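Local structure of peroxisomal fatty acid beta-oxidation multifunctional protein MFP2 (Arabidopsis thaliana, 2WTB) at residues R294-V299 / K484-V489. The protein hydrates long-chain enoyl-CoA and oxidises 3-hydroxyacyl-CoA in peroxisomal fatty acid beta-oxidation during seed germination. Residues are numbered along the deposited sequence; the frame is centred on the assembly and turned at random.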
ATOM      1  N   ARG A 294       7.502   4.138  -1.675  1.00 80.88           N
ATOM      2  CA  ARG A 294       8.386   5.000  -0.905  1.00 73.21           C
ATOM      3  C   ARG A 294       8.821   6.249  -1.668  1.00 77.84           C
ATOM      4  O   ARG A 294       8.976   7.321  -1.080  1.00 81.57           O
ATOM      5  CB  ARG A 294       9.626   4.222  -0.472  1.00 62.48           C
ATOM      6  CG  ARG A 294       9.387   3.222   0.634  1.00 64.38           C
ATOM      7  CD  ARG A 294      10.708   2.652   1.110  1.00 78.39           C
ATOM      8  NE  ARG A 294      10.581   1.922   2.367  1.00 90.91           N
ATOM      9  CZ  ARG A 294      11.608   1.612   3.147  1.00 98.63           C
ATOM     10  NH1 ARG A 294      12.836   1.972   2.799  1.00 97.73           N
ATOM     11  NH2 ARG A 294      11.411   0.946   4.277  1.00107.69           N
ATOM     12  N   GLY A 295       9.021   6.104  -2.974  1.00 68.44           N
ATOM     13  CA  GLY A 295       9.630   7.154  -3.771  1.00 57.87           C
ATOM     14  C   GLY A 295       8.701   8.239  -4.279  1.00 50.88           C
ATOM     15  O   GLY A 295       9.124   9.109  -5.041  1.00 49.78           O
ATOM     16  N   THR A 296       7.440   8.201  -3.864  1.00 51.00           N
ATOM     17  CA  THR A 296       6.464   9.168  -4.353  1.00 73.12           C
ATOM     18  C   THR A 296       6.684  10.550  -3.749  1.00 68.00           C
ATOM     19  O   THR A 296       6.213  11.552  -4.289  1.00 71.61           O
ATOM     20  CB  THR A 296       5.019   8.723  -4.064  1.00 50.49           C
ATOM     21  OG1 THR A 296       4.811   8.658  -2.648  1.00 50.77           O
ATOM     22  CG2 THR A 296       4.749   7.365  -4.683  1.00 74.61           C
ATOM     23  N   ALA A 297       7.402  10.597  -2.631  1.00 58.46           N
ATOM     24  CA  ALA A 297       7.659  11.852  -1.937  1.00 56.63           C
ATOM     25  C   ALA A 297       8.930  12.522  -2.446  1.00 61.72           C
ATOM     26  O   ALA A 297       9.294  13.609  -1.999  1.00 61.99           O
ATOM     27  CB  ALA A 297       7.746  11.619  -0.438  1.00 47.45           C
ATOM     28  N   LYS A 298       9.604  11.867  -3.384  1.00 66.66           N
ATOM     29  CA  LYS A 298      10.822  12.418  -3.965  1.00 66.86           C
ATOM     30  C   LYS A 298      10.526  13.151  -5.269  1.00 64.17           C
ATOM     31  O   LYS A 298      10.428  12.535  -6.329  1.00 67.89           O
ATOM     32  CB  LYS A 298      11.858  11.316  -4.189  1.00 47.43           C
ATOM     33  CG  LYS A 298      13.109  11.785  -4.907  1.00 89.05           C
ATOM     34  CD  LYS A 298      14.246  10.794  -4.732  1.00 97.71           C
ATOM     35  CE  LYS A 298      14.604  10.627  -3.264  1.00101.67           C
ATOM     36  NZ  LYS A 298      15.734   9.676  -3.071  1.00105.54           N
ATOM     37  N   VAL A 299      10.382  14.469  -5.180  1.00 57.31           N
ATOM     38  CA  VAL A 299      10.092  15.296  -6.345  1.00 43.06           C
ATOM     39  C   VAL A 299      11.228  16.280  -6.604  1.00 58.69           C
ATOM     40  O   VAL A 299      11.354  17.288  -5.905  1.00 56.83           O
ATOM     41  CB  VAL A 299       8.780  16.080  -6.157  1.00 48.63           C
ATOM     42  CG1 VAL A 299       8.429  16.847  -7.426  1.00 42.25           C
ATOM     43  CG2 VAL A 299       7.655  15.139  -5.764  1.00 43.10           C
ATOM     44  N   LYS A 484      -1.719   9.156   7.219  1.00 82.74           N
ATOM     45  CA  LYS A 484      -1.670   7.794   6.697  1.00 86.93           C
ATOM     46  C   LYS A 484      -2.087   7.691   5.230  1.00 83.56           C
ATOM     47  O   LYS A 484      -2.693   6.702   4.814  1.00 91.77           O
ATOM     48  CB  LYS A 484      -2.531   6.870   7.560  1.00 90.47           C
ATOM     49  CG  LYS A 484      -2.264   7.002   9.051  1.00 91.38           C
ATOM     50  CD  LYS A 484      -0.787   6.835   9.365  1.00 94.44           C
ATOM     51  CE  LYS A 484      -0.535   6.854  10.866  1.00102.53           C
ATOM     52  NZ  LYS A 484      -1.006   8.118  11.500  1.00101.60           N
ATOM     53  N   LYS A 485      -1.757   8.714   4.452  1.00 70.26           N
ATOM     54  CA  LYS A 485      -2.033   8.712   3.023  1.00 67.43           C
ATOM     55  C   LYS A 485      -0.739   8.507   2.248  1.00 57.68           C
ATOM     56  O   LYS A 485       0.350   8.741   2.773  1.00 58.16           O
ATOM     57  CB  LYS A 485      -2.676  10.036   2.604  1.00 71.12           C
ATOM     58  CG  LYS A 485      -4.104  10.230   3.081  1.00 66.95           C
ATOM     59  CD  LYS A 485      -5.097   9.723   2.053  1.00 62.43           C
ATOM     60  CE  LYS A 485      -6.521  10.081   2.440  1.00 69.59           C
ATOM     61  NZ  LYS A 485      -7.002   9.288   3.606  1.00 67.86           N
ATOM     62  N   THR A 486      -0.862   8.065   1.001  1.00 50.27           N
ATOM     63  CA  THR A 486       0.285   7.973   0.103  1.00 50.37           C
ATOM     64  C   THR A 486       0.172   9.044  -0.973  1.00 62.70           C
ATOM     65  O   THR A 486      -0.649   8.934  -1.883  1.00 68.15           O
ATOM     66  CB  THR A 486       0.400   6.587  -0.546  1.00 48.88           C
ATOM     67  OG1 THR A 486       0.819   5.634   0.437  1.00 66.38           O
ATOM     68  CG2 THR A 486       1.417   6.607  -1.680  1.00 40.92           C
ATOM     69  N   PRO A 487       0.998  10.094  -0.861  1.00 56.55           N
ATOM     70  CA  PRO A 487       0.921  11.262  -1.737  1.00 52.96           C
ATOM     71  C   PRO A 487       1.694  11.069  -3.027  1.00 55.55           C
ATOM     72  O   PRO A 487       2.792  10.515  -3.010  1.00 60.81           O
ATOM     73  CB  PRO A 487       1.604  12.366  -0.915  1.00 50.89           C
ATOM     74  CG  PRO A 487       1.943  11.748   0.425  1.00 53.87           C
ATOM     75  CD  PRO A 487       2.004  10.280   0.193  1.00 53.98           C
ATOM     76  N   VAL A 488       1.110  11.516  -4.132  1.00 47.41           N
ATOM     77  CA  VAL A 488       1.853  11.709  -5.367  1.00 53.76           C
ATOM     78  C   VAL A 488       1.699  13.165  -5.790  1.00 53.59           C
ATOM     79  O   VAL A 488       0.609  13.732  -5.700  1.00 56.76           O
ATOM     80  CB  VAL A 488       1.370  10.778  -6.497  1.00 53.95           C
ATOM     81  CG1 VAL A 488       1.836   9.357  -6.243  1.00 60.16           C
ATOM     82  CG2 VAL A 488      -0.142  10.839  -6.632  1.00 57.25           C
ATOM     83  N   VAL A 489       2.794  13.777  -6.228  1.00 47.70           N
ATOM     84  CA  VAL A 489       2.762  15.170  -6.657  1.00 39.02           C
ATOM     85  C   VAL A 489       2.579  15.259  -8.164  1.00 38.73           C
ATOM     86  O   VAL A 489       3.509  15.009  -8.929  1.00 55.16           O
ATOM     87  CB  VAL A 489       4.044  15.924  -6.244  1.00 47.27           C
ATOM     88  CG1 VAL A 489       4.020  17.343  -6.787  1.00 55.12           C
ATOM     89  CG2 VAL A 489       4.192  15.930  -4.728  1.00 40.55           C
TER
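Thr296 makes the polar link to the strand: its OG1 donates a hydrogen bond to Pro487 O at 2.8 Å, meeting that oxygen nearly end-on, with a C=O...OG1 angle of 163°. With chi1 at 64°, OG1 sits between the backbone N and the carbonyl carbon of Thr296, which turns the hydroxyl onto the strand and keeps it near Gln293 O, a weak second partner. The backbone groups of Thr486 and Val488 pair with residues 458-462, on and just before strand 459-464. Strand 486-491 is the outermost strand of its sheet, and Pro487 O points to the flank against which the loop lies.

Apolar contacts accompany this bond. CG2 of Thr296 lies 3.9 Å from CG1 of Val488, and the methyl CG2 of Thr486 stands beside the hydroxyl, 4.1 Å from Thr296 OG1. Further along, Val299 CG2 reaches Val489 CG2 at 3.7 Å and lies equally near Val489 CB, one branched side chain slanting over the other. Val489 also packs on Ile473 and Leu477 of helix 470-482, and Thr486 OG1 is hydrogen-bonded to the side-chain OE1 of Gln293.

A valine in place of Thr296 would probably leave Pro487 O without its hydroxyl partner in a buried spot.

The chemistry is thus one side-chain-to-backbone hydrogen bond accompanied by small methyl contacts, without any charge pair: it fastens the loop between helix 281-294 and strand 315-318 against the outer strand of the NAD-binding Rossmann-type domain.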